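Long-range contact in homoprotocatechuate 2,3-dioxygenase (Brevibacterium fuscum, PDB 4Z6M), which probably cleaves the aromatic ring of homoprotocatechuate with molecular oxygen at an iron(II) centre held by two histidines and a carboxylate: residues R104-L116 / F124-E136. The protein carries 1 engineered substitution. Residues are numbered along the deposited sequence; the frame is centred on the assembly and turned at random.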
ATOM      1  N   ARG A 104     -25.575  28.529 -23.524  1.00 14.80           N
ATOM      2  CA  ARG A 104     -25.437  29.721 -22.681  1.00 14.10           C
ATOM      3  C   ARG A 104     -23.998  30.185 -22.643  1.00 14.13           C
ATOM      4  O   ARG A 104     -23.112  29.464 -22.165  1.00 14.72           O
ATOM      5  CB  ARG A 104     -25.916  29.402 -21.277  1.00 16.58           C
ATOM      6  CG  ARG A 104     -27.406  29.113 -21.238  1.00 19.80           C
ATOM      7  CD  ARG A 104     -27.932  29.164 -19.839  1.00 22.38           C
ATOM      8  NE  ARG A 104     -29.279  28.625 -19.745  1.00 22.76           N
ATOM      9  CZ  ARG A 104     -29.922  28.416 -18.592  1.00 25.92           C
ATOM     10  NH1 ARG A 104     -29.354  28.747 -17.428  1.00 26.14           N
ATOM     11  NH2 ARG A 104     -31.136  27.877 -18.600  1.00 28.61           N
ATOM     12  N   LYS A 105     -23.768  31.398 -23.128  1.00 14.65           N
ATOM     13  CA  LYS A 105     -22.424  31.939 -23.263  1.00 15.55           C
ATOM     14  C   LYS A 105     -21.706  32.102 -21.928  1.00 14.68           C
ATOM     15  O   LYS A 105     -20.473  32.096 -21.897  1.00 17.26           O
ATOM     16  CB  LYS A 105     -22.442  33.275 -24.017  1.00 18.72           C
ATOM     17  CG  LYS A 105     -23.010  34.417 -23.199  1.00 22.94           C
ATOM     18  CD  LYS A 105     -23.311  35.650 -24.039  1.00 27.71           C
ATOM     19  CE  LYS A 105     -22.133  36.057 -24.911  1.00 32.63           C
ATOM     20  NZ  LYS A 105     -20.873  36.278 -24.140  1.00 36.86           N
ATOM     21  N   ASP A 106     -22.468  32.240 -20.845  1.00 15.65           N
ATOM     22  CA  ASP A 106     -21.897  32.397 -19.515  1.00 16.51           C
ATOM     23  C   ASP A 106     -22.180  31.195 -18.626  1.00 14.27           C
ATOM     24  O   ASP A 106     -21.994  31.278 -17.418  1.00 16.01           O
ATOM     25  CB  ASP A 106     -22.410  33.687 -18.852  1.00 20.06           C
ATOM     26  CG  ASP A 106     -21.916  34.940 -19.563  1.00 23.97           C
ATOM     27  OD1 ASP A 106     -20.736  34.979 -19.983  1.00 31.34           O
ATOM     28  OD2 ASP A 106     -22.711  35.891 -19.700  1.00 35.46           O
ATOM     29  N   GLY A 107     -22.570  30.065 -19.220  1.00 12.70           N
ATOM     30  CA  GLY A 107     -22.648  28.818 -18.490  1.00 13.16           C
ATOM     31  C   GLY A 107     -23.963  28.565 -17.793  1.00 12.41           C
ATOM     32  O   GLY A 107     -24.789  29.469 -17.612  1.00 15.00           O
ATOM     33  N   PHE A 108     -24.137  27.331 -17.350  1.00 10.70           N
ATOM     34  CA  PHE A 108     -25.310  26.908 -16.562  1.00 11.50           C
ATOM     35  C   PHE A 108     -25.042  26.821 -15.077  1.00 12.12           C
ATOM     36  O   PHE A 108     -25.980  26.798 -14.281  1.00 14.23           O
ATOM     37  CB  PHE A 108     -25.780  25.510 -17.016  1.00 11.94           C
ATOM     38  CG  PHE A 108     -26.382  25.467 -18.405  1.00 11.88           C
ATOM     39  CD1 PHE A 108     -25.567  25.423 -19.522  1.00 12.69           C
ATOM     40  CD2 PHE A 108     -27.765  25.504 -18.586  1.00 12.59           C
ATOM     41  CE1 PHE A 108     -26.096  25.368 -20.793  1.00 13.80           C
ATOM     42  CE2 PHE A 108     -28.299  25.443 -19.866  1.00 14.08           C
ATOM     43  CZ  PHE A 108     -27.469  25.392 -20.969  1.00 14.69           C
ATOM     44  N   VAL A 109     -23.764  26.656 -14.714  1.00 10.78           N
ATOM     45  CA  VAL A 109     -23.334  26.564 -13.325  1.00 10.90           C
ATOM     46  C   VAL A 109     -22.111  27.457 -13.164  1.00  9.98           C
ATOM     47  O   VAL A 109     -21.422  27.760 -14.140  1.00 11.35           O
ATOM     48  CB  VAL A 109     -23.000  25.102 -12.908  1.00 10.42           C
ATOM     49  CG1 VAL A 109     -24.190  24.182 -13.086  1.00 11.45           C
ATOM     50  CG2 VAL A 109     -21.816  24.563 -13.685  1.00 11.12           C
ATOM     51  N   LYS A 110     -21.838  27.865 -11.933  1.00 10.19           N
ATOM     52  CA  LYS A 110     -20.673  28.701 -11.650  1.00 10.95           C
ATOM     53  C   LYS A 110     -19.383  27.995 -12.081  1.00 10.66           C
ATOM     54  O   LYS A 110     -19.259  26.764 -11.966  1.00 11.19           O
ATOM     55  CB  LYS A 110     -20.620  29.024 -10.165  1.00 13.03           C
ATOM     56  CG  LYS A 110     -21.684  29.998  -9.737  1.00 17.35           C
ATOM     57  CD  LYS A 110     -21.563  30.328  -8.257  1.00 20.48           C
ATOM     58  CE  LYS A 110     -22.547  31.410  -7.826  1.00 22.18           C
ATOM     59  NZ  LYS A 110     -23.955  31.126  -8.241  1.00 22.73           N
ATOM     60  N   GLY A 111     -18.428  28.770 -12.596  1.00 10.00           N
ATOM     61  CA  GLY A 111     -17.109  28.238 -12.923  1.00 10.71           C
ATOM     62  C   GLY A 111     -17.024  27.559 -14.268  1.00 11.37           C
ATOM     63  O   GLY A 111     -15.963  27.052 -14.620  1.00 11.20           O
ATOM     64  N   ILE A 112     -18.137  27.553 -15.021  1.00 10.57           N
ATOM     65  CA  ILE A 112     -18.152  27.163 -16.416  1.00 10.52           C
ATOM     66  C   ILE A 112     -18.618  28.334 -17.258  1.00 11.38           C
ATOM     67  O   ILE A 112     -19.559  29.035 -16.876  1.00 12.95           O
ATOM     68  CB  ILE A 112     -19.085  25.961 -16.646  1.00 12.28           C
ATOM     69  CG1 ILE A 112     -18.742  24.814 -15.692  1.00 12.35           C
ATOM     70  CG2 ILE A 112     -19.020  25.535 -18.107  1.00 10.59           C
ATOM     71  CD1 ILE A 112     -17.473  24.070 -16.052  1.00 12.10           C
ATOM     72  N   GLY A 113     -17.920  28.538 -18.373  1.00 11.32           N
ATOM     73  CA  GLY A 113     -18.238  29.559 -19.357  1.00 12.12           C
ATOM     74  C   GLY A 113     -19.173  29.030 -20.437  1.00 11.37           C
ATOM     75  O   GLY A 113     -20.100  28.284 -20.144  1.00 12.31           O
ATOM     76  N   ASP A 114     -18.913  29.414 -21.685  1.00 11.44           N
ATOM     77  CA  ASP A 114     -19.780  29.081 -22.809  1.00 11.84           C
ATOM     78  C   ASP A 114     -20.026  27.568 -22.825  1.00 12.47           C
ATOM     79  O   ASP A 114     -19.087  26.773 -22.840  1.00 12.52           O
ATOM     80  CB  ASP A 114     -19.118  29.596 -24.091  1.00 13.66           C
ATOM     81  CG  ASP A 114     -19.875  29.237 -25.343  1.00 15.11           C
ATOM     82  OD1 ASP A 114     -21.116  29.294 -25.323  1.00 16.35           O
ATOM     83  OD2 ASP A 114     -19.206  28.902 -26.362  1.00 19.52           O
ATOM     84  N   ALA A 115     -21.297  27.182 -22.779  1.00 11.81           N
ATOM     85  CA  ALA A 115     -21.656  25.777 -22.589  1.00 10.87           C
ATOM     86  C   ALA A 115     -22.889  25.424 -23.399  1.00 11.08           C
ATOM     87  O   ALA A 115     -23.809  26.227 -23.516  1.00 12.19           O
ATOM     88  CB  ALA A 115     -21.893  25.461 -21.125  1.00 12.36           C
ATOM     89  N   LEU A 116     -22.889  24.205 -23.932  1.00 10.80           N
ATOM     90  CA  LEU A 116     -24.046  23.639 -24.628  1.00 11.36           C
ATOM     91  C   LEU A 116     -24.572  22.470 -23.819  1.00 11.39           C
ATOM     92  O   LEU A 116     -23.820  21.524 -23.554  1.00 11.55           O
ATOM     93  CB  LEU A 116     -23.621  23.148 -26.002  1.00 13.00           C
ATOM     94  CG  LEU A 116     -24.734  22.486 -26.818  1.00 14.61           C
ATOM     95  CD1 LEU A 116     -25.618  23.568 -27.417  1.00 16.20           C
ATOM     96  CD2 LEU A 116     -24.152  21.579 -27.873  1.00 16.99           C
ATOM     97  N   PHE A 124     -30.239  11.530 -22.424  1.00 10.16           N
ATOM     98  CA  PHE A 124     -29.363  11.996 -21.359  1.00 10.44           C
ATOM     99  C   PHE A 124     -29.020  13.465 -21.541  1.00 10.22           C
ATOM    100  O   PHE A 124     -28.817  13.932 -22.657  1.00 11.50           O
ATOM    101  CB  PHE A 124     -28.079  11.168 -21.286  1.00 10.76           C
ATOM    102  CG  PHE A 124     -28.284   9.818 -20.710  1.00 10.32           C
ATOM    103  CD1 PHE A 124     -28.666   8.773 -21.528  1.00 11.46           C
ATOM    104  CD2 PHE A 124     -28.120   9.580 -19.359  1.00 11.30           C
ATOM    105  CE1 PHE A 124     -28.877   7.515 -21.002  1.00 12.30           C
ATOM    106  CE2 PHE A 124     -28.339   8.328 -18.828  1.00 12.00           C
ATOM    107  CZ  PHE A 124     -28.701   7.288 -19.660  1.00 11.48           C
ATOM    108  N   PRO A 125     -28.912  14.193 -20.418  1.00 11.18           N
ATOM    109  CA  PRO A 125     -28.551  15.606 -20.444  1.00 10.95           C
ATOM    110  C   PRO A 125     -27.029  15.716 -20.475  1.00 10.67           C
ATOM    111  O   PRO A 125     -26.374  15.698 -19.423  1.00 14.99           O
ATOM    112  CB  PRO A 125     -29.152  16.144 -19.148  1.00 11.72           C
ATOM    113  CG  PRO A 125     -29.154  14.985 -18.224  1.00 11.09           C
ATOM    114  CD  PRO A 125     -29.345  13.754 -19.078  1.00 10.35           C
ATOM    115  N   TYR A 126     -26.481  15.839 -21.669  1.00 10.74           N
ATOM    116  CA  TYR A 126     -25.045  16.050 -21.846  1.00 11.18           C
ATOM    117  C   TYR A 126     -24.734  17.540 -21.870  1.00 11.31           C
ATOM    118  O   TYR A 126     -25.495  18.320 -22.446  1.00 12.52           O
ATOM    119  CB  TYR A 126     -24.565  15.423 -23.150  1.00 10.46           C
ATOM    120  CG  TYR A 126     -24.218  13.942 -23.146  1.00  9.90           C
ATOM    121  CD1 TYR A 126     -24.526  13.087 -22.089  1.00 10.62           C
ATOM    122  CD2 TYR A 126     -23.503  13.423 -24.207  1.00 11.43           C
ATOM    123  CE1 TYR A 126     -24.119  11.747 -22.111  1.00 12.18           C
ATOM    124  CE2 TYR A 126     -23.105  12.091 -24.239  1.00 12.40           C
ATOM    125  CZ  TYR A 126     -23.422  11.254 -23.193  1.00 10.32           C
ATOM    126  OH  TYR A 126     -22.988   9.950 -23.212  1.00 11.77           O
ATOM    127  N   GLU A 127     -23.594  17.931 -21.275  1.00  9.56           N
ATOM    128  CA  GLU A 127     -23.044  19.269 -21.478  1.00  9.91           C
ATOM    129  C   GLU A 127     -21.672  19.174 -22.153  1.00  9.02           C
ATOM    130  O   GLU A 127     -20.888  18.287 -21.834  1.00  9.72           O
ATOM    131  CB  GLU A 127     -22.894  20.040 -20.160  1.00 10.91           C
ATOM    132  CG  GLU A 127     -22.362  21.463 -20.365  1.00 10.29           C
ATOM    133  CD  GLU A 127     -22.249  22.260 -19.076  1.00 10.76           C
ATOM    134  OE1 GLU A 127     -23.292  22.813 -18.606  1.00 12.38           O
ATOM    135  OE2 GLU A 127     -21.123  22.320 -18.532  1.00 11.77           O
ATOM    136  N   PHE A 128     -21.403  20.107 -23.054  1.00  8.84           N
ATOM    137  CA  PHE A 128     -20.093  20.312 -23.645  1.00  9.72           C
ATOM    138  C   PHE A 128     -19.667  21.741 -23.378  1.00  9.31           C
ATOM    139  O   PHE A 128     -20.431  22.694 -23.602  1.00 11.20           O
ATOM    140  CB  PHE A 128     -20.150  20.058 -25.139  1.00 10.82           C
ATOM    141  CG  PHE A 128     -20.599  18.671 -25.476  1.00 10.77           C
ATOM    142  CD1 PHE A 128     -19.683  17.634 -25.504  1.00 12.06           C
ATOM    143  CD2 PHE A 128     -21.947  18.385 -25.650  1.00 11.80           C
ATOM    144  CE1 PHE A 128     -20.090  16.337 -25.753  1.00 13.67           C
ATOM    145  CE2 PHE A 128     -22.363  17.090 -25.905  1.00 13.29           C
ATOM    146  CZ  PHE A 128     -21.432  16.068 -25.962  1.00 13.01           C
ATOM    147  N   PHE A 129     -18.439  21.889 -22.901  1.00  9.26           N
ATOM    148  CA  PHE A 129     -17.888  23.221 -22.596  1.00  9.36           C
ATOM    149  C   PHE A 129     -16.376  23.166 -22.795  1.00  8.99           C
ATOM    150  O   PHE A 129     -15.781  22.080 -22.679  1.00  8.91           O
ATOM    151  CB  PHE A 129     -18.219  23.645 -21.161  1.00  9.81           C
ATOM    152  CG  PHE A 129     -17.419  22.900 -20.123  1.00  9.16           C
ATOM    153  CD1 PHE A 129     -17.862  21.684 -19.646  1.00  9.40           C
ATOM    154  CD2 PHE A 129     -16.173  23.376 -19.705  1.00  9.82           C
ATOM    155  CE1 PHE A 129     -17.091  20.958 -18.750  1.00  9.52           C
ATOM    156  CE2 PHE A 129     -15.408  22.655 -18.798  1.00  9.90           C
ATOM    157  CZ  PHE A 129     -15.867  21.454 -18.321  1.00  9.49           C
ATOM    158  N   PHE A 130     -15.778  24.324 -23.078  1.00  9.39           N
ATOM    159  CA  PHE A 130     -14.328  24.514 -22.972  1.00  9.55           C
ATOM    160  C   PHE A 130     -13.964  25.427 -21.788  1.00 10.00           C
ATOM    161  O   PHE A 130     -13.159  25.045 -20.922  1.00 10.13           O
ATOM    162  CB  PHE A 130     -13.730  25.082 -24.258  1.00 10.84           C
ATOM    163  CG  PHE A 130     -12.301  25.476 -24.095  1.00 12.22           C
ATOM    164  CD1 PHE A 130     -11.311  24.516 -24.118  1.00 12.03           C
ATOM    165  CD2 PHE A 130     -11.963  26.791 -23.804  1.00 14.23           C
ATOM    166  CE1 PHE A 130      -9.997  24.871 -23.904  1.00 14.42           C
ATOM    167  CE2 PHE A 130     -10.655  27.157 -23.609  1.00 15.82           C
ATOM    168  CZ  PHE A 130      -9.671  26.195 -23.649  1.00 16.25           C
ATOM    169  N   GLU A 131     -14.561  26.621 -21.732  1.00  9.98           N
ATOM    170  CA  GLU A 131     -14.184  27.624 -20.733  1.00 10.78           C
ATOM    171  C   GLU A 131     -14.555  27.180 -19.321  1.00 10.97           C
ATOM    172  O   GLU A 131     -15.678  26.787 -19.054  1.00 11.04           O
ATOM    173  CB  GLU A 131     -14.880  28.972 -21.009  1.00 12.55           C
ATOM    174  CG  GLU A 131     -14.601  29.594 -22.376  1.00 15.82           C
ATOM    175  CD  GLU A 131     -15.425  30.840 -22.703  1.00 21.47           C
ATOM    176  OE1 GLU A 131     -16.521  31.120 -22.104  1.00 22.05           O
ATOM    177  OE2 GLU A 131     -14.939  31.551 -23.615  1.00 29.79           O
ATOM    178  N   THR A 132     -13.580  27.273 -18.412  1.00 10.17           N
ATOM    179  CA  THR A 132     -13.800  26.977 -17.009  1.00 10.14           C
ATOM    180  C   THR A 132     -12.808  27.768 -16.151  1.00 10.93           C
ATOM    181  O   THR A 132     -11.666  28.006 -16.562  1.00 12.73           O
ATOM    182  CB  THR A 132     -13.734  25.456 -16.711  1.00 11.72           C
ATOM    183  OG1 THR A 132     -13.945  25.222 -15.305  1.00 11.50           O
ATOM    184  CG2 THR A 132     -12.417  24.861 -17.132  1.00 11.90           C
ATOM    185  N   THR A 133     -13.262  28.193 -14.980  1.00 10.41           N
ATOM    186  CA  THR A 133     -12.422  28.923 -14.049  1.00 10.49           C
ATOM    187  C   THR A 133     -11.409  27.966 -13.425  1.00 11.25           C
ATOM    188  O   THR A 133     -11.787  26.977 -12.816  1.00 12.86           O
ATOM    189  CB  THR A 133     -13.289  29.529 -12.940  1.00 11.37           C
ATOM    190  OG1 THR A 133     -14.257  30.379 -13.547  1.00 12.89           O
ATOM    191  CG2 THR A 133     -12.458  30.329 -11.939  1.00 13.39           C
ATOM    192  N   HIS A 134     -10.131  28.277 -13.587  1.00 10.14           N
ATOM    193  CA  HIS A 134      -9.083  27.499 -12.941  1.00  9.74           C
ATOM    194  C   HIS A 134      -9.027  27.826 -11.473  1.00  9.24           C
ATOM    195  O   HIS A 134      -9.192  28.988 -11.083  1.00 11.32           O
ATOM    196  CB  HIS A 134      -7.724  27.800 -13.552  1.00 11.28           C
ATOM    197  CG  HIS A 134      -7.579  27.345 -14.956  1.00 11.34           C
ATOM    198  ND1 HIS A 134      -6.349  27.270 -15.564  1.00 14.83           N
ATOM    199  CD2 HIS A 134      -8.494  27.000 -15.894  1.00 13.04           C
ATOM    200  CE1 HIS A 134      -6.508  26.863 -16.811  1.00 15.26           C
ATOM    201  NE2 HIS A 134      -7.802  26.711 -17.041  1.00 15.35           N
ATOM    202  N   VAL A 135      -8.750  26.802 -10.672  1.00  8.79           N
ATOM    203  CA  VAL A 135      -8.634  26.944  -9.230  1.00  9.12           C
ATOM    204  C   VAL A 135      -7.308  26.349  -8.768  1.00  9.62           C
ATOM    205  O   VAL A 135      -6.576  25.766  -9.560  1.00 11.07           O
ATOM    206  CB  VAL A 135      -9.818  26.276  -8.521  1.00  9.50           C
ATOM    207  CG1 VAL A 135     -11.122  26.955  -8.920  1.00 10.33           C
ATOM    208  CG2 VAL A 135      -9.885  24.787  -8.811  1.00  9.50           C
ATOM    209  N   GLU A 136      -6.997  26.481  -7.483  1.00  8.94           N
ATOM    210  CA  GLU A 136      -5.769  25.892  -6.955  1.00  8.14           C
ATOM    211  C   GLU A 136      -5.796  24.376  -7.125  1.00  8.56           C
ATOM    212  O   GLU A 136      -6.646  23.688  -6.569  1.00  8.67           O
ATOM    213  CB  GLU A 136      -5.602  26.211  -5.476  1.00  8.82           C
ATOM    214  CG  GLU A 136      -4.282  25.720  -4.880  1.00  9.95           C
ATOM    215  CD  GLU A 136      -4.206  25.859  -3.360  1.00 11.87           C
ATOM    216  OE1 GLU A 136      -5.108  26.498  -2.739  1.00 14.39           O
ATOM    217  OE2 GLU A 136      -3.232  25.313  -2.772  1.00 12.27           O
TER
HETATM  218  O   HOH W   1     -18.281  32.999 -23.064  1.00 33.12           O
HETATM  219  O   HOH W   2     -22.376  25.152 -17.554  1.00 12.35           O
HETATM  220  O   HOH W   3     -16.602  26.989 -23.640  1.00 11.26           O
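I112 lays its CD1 methyl over one face of the F129 ring, a CH-pi contact 3.8 Å from the centroid and 14° off the ring normal, while its CG2 branch packs on F129 CB; a beta-branched residue can cover ring and stem at once. Beside it, G111 O takes two donors, T132 OG1 at 2.8 Å and T133 N at 3.0 Å. T132 turns OG1 away from its own backbone N (chi1 179°), which brings the hydroxyl to that carbonyl almost end-on. E131 grips twice: its O receives G113 N, and its extended side chain carries OE1 to D114 N (3.0 Å), which meets the carboxylate from above its plane. G113, with no CB, lets E131 OE1 sit close to its CA (3.6 Å). Beyond, L116 and F128 exchange two backbone bonds as a hydrogen-bonded antiparallel pair, within the hairpin of strands 115-119 and 125-129 in a glyoxalase-fold sheet. E127 reaches past A115 CB, its OE1 coming 3.6 Å from F108 CD1. R117 pairs with this buried OE1 in a salt bridge and the Y20 hydroxyl hydrogen-bonds OE2, while water 2 links OE1 to F108 N. Two more waters join the segments: water 1 bridges K105 O and E131 OE1, and water 3 connects D114 O with E131 N.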